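Local coordinates for phosphoglycerate kinase (Coxiella burnetii, PDB 4NG4), which catalyses reversible phosphate transfer between ATP and 3-phosphoglycerate, the glycolytic step in which 1,3-bisphosphoglycerate phosphorylates ADP, at residues E190-Q193 against K194-A198; T207-H210 against L211-N214; G77-K81 against E82-A86. All blocks are in the same frame, centred on the assembly; numbering follows the deposited sequence.

In the fold
The three contacts are local and lie in series along the chain, so none nests within or crosses another. Contact 3 (77-86) comes first, turning the loop that follows strand 64-69 into helix 86-94 in the half of the molecule built on the six-stranded parallel sheet. Contact 1 (190-198) then closes the bend between helix 176-190 and strand 196-202 of the five-stranded sheet. Contact 2 (207-214) forms the first turn of helix 209-216, after the loop that follows strand 196-202, where Lys208 reaches ADP. The centres of contacts 1 and 2 are about 17 Å apart, whereas contact 3 lies on the opposite side of the chain's centre, about 37 Å from contact 2 between centres.

Contact 1 of 3, residues E190-Q193 against K194-A198; sequences ENPQ and KPLVA
The side-chain amide of Gln193 folds back onto the backbone of the next residue, its NE2 donating to Lys194 O at 2.9 Å. The N-H...O angle is 157°, and the donor meets a lone pair in the carbonyl plane while the acceptor lies almost within the plane of the Gln193 amide. Reaching this carbonyl depends on the shape of the glutamine: CG stands anti to the backbone N (chi1 177°), and a bend at chi2 (43°) then brings the amide back over the chain. The carbonyl that it grips belongs to the Lys194-Pro195 peptide, which is cis, so the amide is bonded to the carbonyl of a cis peptide.

On another part of the bend, the Pro192 ring and the Leu196 side chain meet at about a right angle. Pro192 CB rests 4.1 Å from Leu196 CD1 and equally near Leu196 CB, while Pro192 CG approaches the second methyl, CD2, at 4.2 Å. Both side chains also touch Thr319, which extends this apolar patch to the neighbouring strand. Lys194 contributes the base of its chain, with CG 3.9 Å from Pro192 O.

The backbone is secured from both flanks: Gln193 O accepts a hydrogen bond from Thr319 OG1, and Leu196 N donates to Asp220 OD2. The bend thus delivers the chain from helix 176-190 into strand 196-202, which runs between strands 221-226 and 319-323 in the parallel alpha/beta sheet of the nucleotide-binding domain of phosphoglycerate kinase.

Contact 2 of 3, residues T207-H210 against L211-N214; sequences TKIH and LLEN. With ADP (adenosine-5'-diphosphate), chain E.
Lys208 NZ bridges the two phosphates of ADP, with hydrogen bonds of 2.7 Å to O2A of the alpha phosphate and 2.8 Å to O3B of the beta phosphate. Four acceptors surround NZ in all, namely ADP O2A, ADP O3B, Gly201 O and Asn323 OD1, and this grip probably sets where NZ sits. The lysine chain, extended beyond CG, carries NZ out to the nucleotide.

The backbone of the same lysine starts the helix. Lys208 is the N-cap residue of helix 209-216, and its carbonyl O receives Leu212 N at 3.0 Å (N-H...O 162°), with a weak, more bent bond from Leu211 N. This is the helix of a beta-alpha-beta crossover joining strands 196-202 and 221-226, so the diphosphate of ADP lies beyond the C-terminal end of strand 196-202, as is usual in parallel alpha/beta nucleotide-binding domains.

Behind the cap, Leu212 CD1 lies 4.3 Å from Ile209 CD1. Lys208 and Leu212 both rest against Val200, which sets the helix start on the sheet. The following backbone bond, Glu213 N to Ile209 O at 3.1 Å, continues the helix. The His210 and Glu213 side chains cross at about a right angle, with CD2 of the histidine 3.9 Å from OE2 of the glutamate; the planes of ring and carboxylate are 65° apart. Leu211 turns instead to Leu383 and Leu386 of helix 380-387.

Contact 3 of 3, residues G77-K81 against E82-A86; sequences GKFEK and EFSLA
Phe79 and Ser84 meet across a tight turn, the serine OG standing off the edge of the Phe79 ring, near its plane and 4.2 Å from CE1. Glu80 and Phe83 pair in a similar way: Glu80 OE1 stands off the edge of the Phe83 ring, at the same distance from CE2. The faces have other neighbours. Lys81 N lies over one face of Phe79, offset toward the rim, while Glu82 CB sits 4.1 Å above the plane of Phe83. With its CG anti to the carbonyl carbon (chi1 -53°), Phe83 keeps its ring beside its own backbone N, which leaves Glu82 CB over the rim of one face.

Two successive backbone bonds from residue i+3 to i bring these groups together: Phe83 N to Glu80 O at 3.1 Å, then Ser84 N to Lys81 O at 3.0 Å. Both donors sit well above the plane of the accepting carbonyl, the second 67° out of it, in keeping with the i+3 to i pattern of a 3-10 turn. The Ser84 hydroxyl bonds to Glu121 OE2, whose other oxygen takes Leu85 N at the N-cap of helix 86-94.

Phe125 meets Phe79 edge-to-face and also touches Phe83. The Phe83 ring lies close to Gly72, a predicted substrate-binding residue, so this 3-10 turn leads into helix 86-94 beside the probable 3-phosphoglycerate site of the domain built on the six-stranded sheet.

Contact 1 of 3, residues E190-Q193 against K194-A198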
loop_
_atom_site.group_PDB
_atom_site.type_symbol
_atom_site.label_atom_id
_atom_site.label_comp_id
_atom_site.label_asym_id
_atom_site.label_seq_id
_atom_site.Cartn_x
_atom_site.Cartn_y
_atom_site.Cartn_z
ATOM N N GLU A 190 -11.664 -5.447 -10.788
ATOM C CA GLU A 190 -13.093 -5.366 -11.131
ATOM C C GLU A 190 -13.373 -5.602 -12.619
ATOM O O GLU A 190 -14.535 -5.805 -13.023
ATOM C CB GLU A 190 -13.698 -4.023 -10.685
ATOM C CG GLU A 190 -14.218 -3.998 -9.234
ATOM C CD GLU A 190 -14.667 -2.585 -8.784
ATOM O OE1 GLU A 190 -15.621 -2.026 -9.389
ATOM O OE2 GLU A 190 -14.069 -2.039 -7.826
ATOM N N ASN A 191 -12.329 -5.520 -13.436
ATOM C CA ASN A 191 -12.325 -6.176 -14.745
ATOM C C ASN A 191 -10.877 -6.399 -15.149
ATOM O O ASN A 191 -10.320 -5.663 -15.967
ATOM C CB ASN A 191 -13.111 -5.385 -15.790
ATOM C CG ASN A 191 -14.525 -5.904 -15.963
ATOM O OD1 ASN A 191 -14.740 -7.093 -16.233
ATOM N ND2 ASN A 191 -15.504 -5.014 -15.807
ATOM N N PRO A 192 -10.242 -7.392 -14.514
ATOM C CA PRO A 192 -8.867 -7.722 -14.846
ATOM C C PRO A 192 -8.789 -8.363 -16.218
ATOM O O PRO A 192 -9.742 -9.020 -16.648
ATOM C CB PRO A 192 -8.480 -8.727 -13.762
ATOM C CG PRO A 192 -9.763 -9.328 -13.304
ATOM C CD PRO A 192 -10.798 -8.267 -13.462
ATOM N N GLN A 193 -7.679 -8.150 -16.916
ATOM C CA GLN A 193 -7.410 -8.916 -18.118
ATOM C C GLN A 193 -7.039 -10.322 -17.644
ATOM O O GLN A 193 -6.033 -10.496 -16.985
ATOM C CB GLN A 193 -6.290 -8.267 -18.939
ATOM C CG GLN A 193 -5.886 -9.041 -20.209
ATOM C CD GLN A 193 -7.072 -9.570 -21.003
ATOM O OE1 GLN A 193 -7.777 -8.804 -21.677
ATOM N NE2 GLN A 193 -7.300 -10.890 -20.928
ATOM N N LYS A 194 -7.888 -11.307 -17.932
ATOM C CA LYS A 194 -7.694 -12.673 -17.429
ATOM C C LYS A 194 -6.562 -13.407 -18.171
ATOM O O LYS A 194 -6.198 -13.032 -19.272
ATOM C CB LYS A 194 -9.000 -13.484 -17.519
ATOM C CG LYS A 194 -10.186 -12.883 -16.735
ATOM C CD LYS A 194 -11.077 -13.957 -16.029
ATOM C CE LYS A 194 -12.522 -13.464 -15.821
ATOM N NZ LYS A 194 -13.088 -13.826 -14.490
ATOM N N PRO A 195 -5.970 -14.432 -17.546
ATOM C CA PRO A 195 -6.117 -14.823 -16.129
ATOM C C PRO A 195 -5.520 -13.798 -15.164
ATOM O O PRO A 195 -4.486 -13.198 -15.468
ATOM C CB PRO A 195 -5.348 -16.148 -16.028
ATOM C CG PRO A 195 -4.631 -16.321 -17.320
ATOM C CD PRO A 195 -5.342 -15.496 -18.346
ATOM N N LEU A 196 -6.202 -13.584 -14.038
ATOM C CA LEU A 196 -5.670 -12.794 -12.945
ATOM C C LEU A 196 -4.953 -13.749 -12.015
ATOM O O LEU A 196 -5.516 -14.776 -11.652
ATOM C CB LEU A 196 -6.798 -12.097 -12.196
ATOM C CG LEU A 196 -6.406 -11.340 -10.924
ATOM C CD1 LEU A 196 -5.579 -10.128 -11.281
ATOM C CD2 LEU A 196 -7.637 -10.945 -10.126
ATOM N N VAL A 197 -3.721 -13.415 -11.632
ATOM C CA VAL A 197 -2.978 -14.183 -10.621
ATOM C C VAL A 197 -2.574 -13.312 -9.439
ATOM O O VAL A 197 -2.148 -12.177 -9.610
ATOM C CB VAL A 197 -1.709 -14.805 -11.213
ATOM C CG1 VAL A 197 -0.946 -15.549 -10.142
ATOM C CG2 VAL A 197 -2.061 -15.735 -12.341
ATOM N N ALA A 198 -2.693 -13.849 -8.235
ATOM C CA ALA A 198 -2.365 -13.105 -7.030
ATOM C C ALA A 198 -1.355 -13.898 -6.233
ATOM O O ALA A 198 -1.653 -15.005 -5.797
ATOM C CB ALA A 198 -3.614 -12.873 -6.211
#

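Contact 2 of 3, residues T207-H210 against L211-N214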
loop_
_atom_site.group_PDB
_atom_site.type_symbol
_atom_site.label_atom_id
_atom_site.label_comp_id
_atom_site.label_asym_id
_atom_site.label_seq_id
_atom_site.Cartn_x
_atom_site.Cartn_y
_atom_site.Cartn_z
ATOM N N THR A 207 -2.280 -12.202 9.314
ATOM C CA THR A 207 -2.269 -10.805 8.915
ATOM C C THR A 207 -2.727 -10.634 7.482
ATOM O O THR A 207 -2.890 -9.500 7.033
ATOM C CB THR A 207 -0.869 -10.233 9.001
ATOM O OG1 THR A 207 0.012 -11.114 8.322
ATOM C CG2 THR A 207 -0.417 -10.117 10.435
ATOM N N LYS A 208 -2.936 -11.743 6.767
ATOM C CA LYS A 208 -3.288 -11.678 5.347
ATOM C C LYS A 208 -4.479 -12.542 4.906
ATOM O O LYS A 208 -4.766 -12.662 3.704
ATOM C CB LYS A 208 -2.031 -11.977 4.516
ATOM C CG LYS A 208 -0.952 -10.931 4.771
ATOM C CD LYS A 208 0.011 -10.737 3.628
ATOM C CE LYS A 208 0.763 -9.415 3.834
ATOM N NZ LYS A 208 1.884 -9.208 2.887
ATOM N N ILE A 209 -5.195 -13.095 5.880
ATOM C CA ILE A 209 -6.302 -13.988 5.626
ATOM C C ILE A 209 -7.475 -13.256 4.990
ATOM O O ILE A 209 -8.199 -13.819 4.166
ATOM C CB ILE A 209 -6.764 -14.653 6.929
ATOM C CG1 ILE A 209 -7.638 -15.886 6.633
ATOM C CG2 ILE A 209 -7.503 -13.651 7.824
ATOM C CD1 ILE A 209 -6.903 -16.991 5.935
ATOM N N HIS A 210 -7.679 -12.008 5.373
ATOM C CA HIS A 210 -8.825 -11.264 4.867
ATOM C C HIS A 210 -8.539 -10.859 3.419
ATOM O O HIS A 210 -9.447 -10.733 2.617
ATOM C CB HIS A 210 -9.142 -10.063 5.782
ATOM C CG HIS A 210 -10.401 -9.338 5.428
ATOM N ND1 HIS A 210 -10.670 -8.069 5.893
ATOM C CD2 HIS A 210 -11.459 -9.686 4.655
ATOM C CE1 HIS A 210 -11.846 -7.668 5.438
ATOM N NE2 HIS A 210 -12.344 -8.629 4.677
ATOM N N LEU A 211 -7.267 -10.693 3.091
ATOM C CA LEU A 211 -6.847 -10.407 1.723
ATOM C C LEU A 211 -7.030 -11.615 0.833
ATOM O O LEU A 211 -7.514 -11.513 -0.286
ATOM C CB LEU A 211 -5.380 -9.980 1.691
ATOM C CG LEU A 211 -4.743 -9.659 0.328
ATOM C CD1 LEU A 211 -5.663 -8.829 -0.578
ATOM C CD2 LEU A 211 -3.434 -8.935 0.539
ATOM N N LEU A 212 -6.651 -12.773 1.343
ATOM C CA LEU A 212 -6.880 -14.022 0.634
ATOM C C LEU A 212 -8.370 -14.224 0.335
ATOM O O LEU A 212 -8.729 -14.667 -0.767
ATOM C CB LEU A 212 -6.310 -15.184 1.447
ATOM C CG LEU A 212 -4.790 -15.096 1.682
ATOM C CD1 LEU A 212 -4.288 -16.169 2.637
ATOM C CD2 LEU A 212 -4.033 -15.151 0.336
ATOM N N GLU A 213 -9.233 -13.858 1.286
ATOM C CA GLU A 213 -10.674 -14.094 1.146
ATOM C C GLU A 213 -11.272 -13.295 0.006
ATOM O O GLU A 213 -12.078 -13.819 -0.779
ATOM C CB GLU A 213 -11.416 -13.792 2.452
ATOM C CG GLU A 213 -11.687 -15.039 3.290
ATOM C CD GLU A 213 -11.814 -14.755 4.784
ATOM O OE1 GLU A 213 -11.778 -15.738 5.572
ATOM O OE2 GLU A 213 -11.930 -13.566 5.166
ATOM N N ASN A 214 -10.871 -12.032 -0.088
ATOM C CA ASN A 214 -11.402 -11.139 -1.116
ATOM C C ASN A 214 -10.870 -11.537 -2.487
ATOM O O ASN A 214 -11.616 -11.546 -3.454
ATOM C CB ASN A 214 -11.048 -9.676 -0.793
ATOM C CG ASN A 214 -11.799 -8.657 -1.679
ATOM O OD1 ASN A 214 -13.023 -8.651 -1.750
ATOM N ND2 ASN A 214 -11.052 -7.776 -2.321
HETATM P PB ADP E . 5.343 -7.326 2.744
HETATM O O1B ADP E . 6.223 -7.264 1.520
HETATM O O2B ADP E . 5.779 -6.380 3.845
HETATM O O3B ADP E . 3.863 -7.305 2.445
HETATM P PA ADP E . 5.075 -9.400 4.710
HETATM O O1A ADP E . 4.951 -8.268 5.700
HETATM O O2A ADP E . 3.854 -10.243 4.453
HETATM O O3A ADP E . 5.601 -8.832 3.286
HETATM O "O5'" ADP E . 6.276 -10.343 5.256
HETATM C "C5'" ADP E . 7.516 -10.504 4.555
HETATM C "C4'" ADP E . 8.656 -10.764 5.530
HETATM O "O4'" ADP E . 8.528 -12.085 6.069
HETATM C "C3'" ADP E . 10.025 -10.657 4.855
HETATM O "O3'" ADP E . 10.828 -9.645 5.480
HETATM C "C2'" ADP E . 10.637 -12.050 4.960
HETATM O "O2'" ADP E . 12.005 -12.032 5.377
HETATM C "C1'" ADP E . 9.765 -12.805 5.965
HETATM N N9 ADP E . 9.568 -14.234 5.554
HETATM C C8 ADP E . 8.991 -14.678 4.411
HETATM N N7 ADP E . 8.999 -16.036 4.373
HETATM C C5 ADP E . 9.583 -16.487 5.502
HETATM C C6 ADP E . 9.909 -17.807 6.098
HETATM N N6 ADP E . 9.608 -18.969 5.465
HETATM N N1 ADP E . 10.520 -17.810 7.311
HETATM C C2 ADP E . 10.844 -16.680 7.982
HETATM N N3 ADP E . 10.579 -15.453 7.494
HETATM C C4 ADP E . 9.962 -15.292 6.283
#

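Contact 3 of 3, residues G77-K81 against E82-A86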
loop_
_atom_site.group_PDB
_atom_site.type_symbol
_atom_site.label_atom_id
_atom_site.label_comp_id
_atom_site.label_asym_id
_atom_site.label_seq_id
_atom_site.Cartn_x
_atom_site.Cartn_y
_atom_site.Cartn_z
ATOM N N GLY A 77 -2.191 18.931 20.309
ATOM C CA GLY A 77 -2.238 20.159 21.093
ATOM C C GLY A 77 -0.878 20.633 21.537
ATOM O O GLY A 77 -0.774 21.703 22.105
ATOM N N LYS A 78 0.162 19.843 21.282
ATOM C CA LYS A 78 1.511 20.168 21.730
ATOM C C LYS A 78 2.439 20.373 20.541
ATOM O O LYS A 78 2.975 19.410 19.974
ATOM C CB LYS A 78 2.040 19.059 22.633
ATOM C CG LYS A 78 3.412 19.329 23.256
ATOM C CD LYS A 78 4.054 18.004 23.656
ATOM C CE LYS A 78 5.126 18.167 24.698
ATOM N NZ LYS A 78 5.191 16.980 25.607
ATOM N N PHE A 79 2.620 21.636 20.171
ATOM C CA PHE A 79 3.520 22.002 19.082
ATOM C C PHE A 79 4.977 21.710 19.442
ATOM O O PHE A 79 5.468 22.109 20.508
ATOM C CB PHE A 79 3.366 23.484 18.699
ATOM C CG PHE A 79 4.396 23.958 17.715
ATOM C CD1 PHE A 79 4.365 23.522 16.406
ATOM C CD2 PHE A 79 5.406 24.821 18.099
ATOM C CE1 PHE A 79 5.325 23.953 15.489
ATOM C CE2 PHE A 79 6.350 25.248 17.196
ATOM C CZ PHE A 79 6.313 24.814 15.887
ATOM N N GLU A 80 5.645 20.994 18.543
ATOM C CA GLU A 80 7.082 20.771 18.607
ATOM C C GLU A 80 7.670 20.918 17.204
ATOM O O GLU A 80 7.088 20.464 16.224
ATOM C CB GLU A 80 7.384 19.383 19.179
ATOM C CG GLU A 80 7.080 19.257 20.651
ATOM C CD GLU A 80 7.368 17.878 21.202
ATOM O OE1 GLU A 80 6.461 17.011 21.165
ATOM O OE2 GLU A 80 8.496 17.669 21.704
ATOM N N LYS A 81 8.825 21.562 17.117
ATOM C CA LYS A 81 9.485 21.805 15.836
ATOM C C LYS A 81 9.878 20.505 15.134
ATOM O O LYS A 81 9.923 20.443 13.918
ATOM C CB LYS A 81 10.710 22.697 16.048
ATOM C CG LYS A 81 10.340 24.103 16.410
ATOM C CD LYS A 81 11.541 24.919 16.726
ATOM C CE LYS A 81 11.142 26.254 17.301
ATOM N NZ LYS A 81 12.316 26.923 17.917
ATOM N N GLU A 82 10.154 19.483 15.933
ATOM C CA GLU A 82 10.418 18.118 15.473
ATOM C C GLU A 82 9.345 17.596 14.487
ATOM O O GLU A 82 9.647 16.820 13.591
ATOM C CB GLU A 82 10.510 17.193 16.700
ATOM C CG GLU A 82 11.194 15.872 16.465
ATOM C CD GLU A 82 11.466 15.124 17.768
ATOM O OE1 GLU A 82 12.654 14.978 18.140
ATOM O OE2 GLU A 82 10.491 14.692 18.432
ATOM N N PHE A 83 8.104 18.028 14.653
ATOM C CA PHE A 83 7.025 17.615 13.778
ATOM C C PHE A 83 6.430 18.820 13.045
ATOM O O PHE A 83 5.231 18.877 12.774
ATOM C CB PHE A 83 5.943 16.893 14.595
ATOM C CG PHE A 83 6.472 15.755 15.446
ATOM C CD1 PHE A 83 6.793 14.526 14.868
ATOM C CD2 PHE A 83 6.634 15.904 16.825
ATOM C CE1 PHE A 83 7.279 13.477 15.644
ATOM C CE2 PHE A 83 7.119 14.844 17.604
ATOM C CZ PHE A 83 7.439 13.642 17.013
ATOM N N SER A 84 7.278 19.777 12.708
ATOM C CA SER A 84 6.850 20.931 11.938
ATOM C C SER A 84 7.017 20.661 10.435
ATOM O O SER A 84 8.029 20.109 10.012
ATOM C CB SER A 84 7.666 22.162 12.350
ATOM O OG SER A 84 7.128 23.355 11.796
ATOM N N LEU A 85 6.040 21.060 9.626
ATOM C CA LEU A 85 6.170 20.979 8.176
ATOM C C LEU A 85 7.063 22.097 7.581
ATOM O O LEU A 85 7.019 22.371 6.378
ATOM C CB LEU A 85 4.777 21.012 7.526
ATOM C CG LEU A 85 3.970 19.718 7.571
ATOM C CD1 LEU A 85 2.540 19.931 7.072
ATOM C CD2 LEU A 85 4.671 18.634 6.766
ATOM N N ALA A 86 7.881 22.733 8.414
ATOM C CA ALA A 86 8.747 23.835 7.973
ATOM C C ALA A 86 9.714 23.408 6.865
ATOM O O ALA A 86 9.705 24.010 5.794
ATOM C CB ALA A 86 9.519 24.454 9.180
#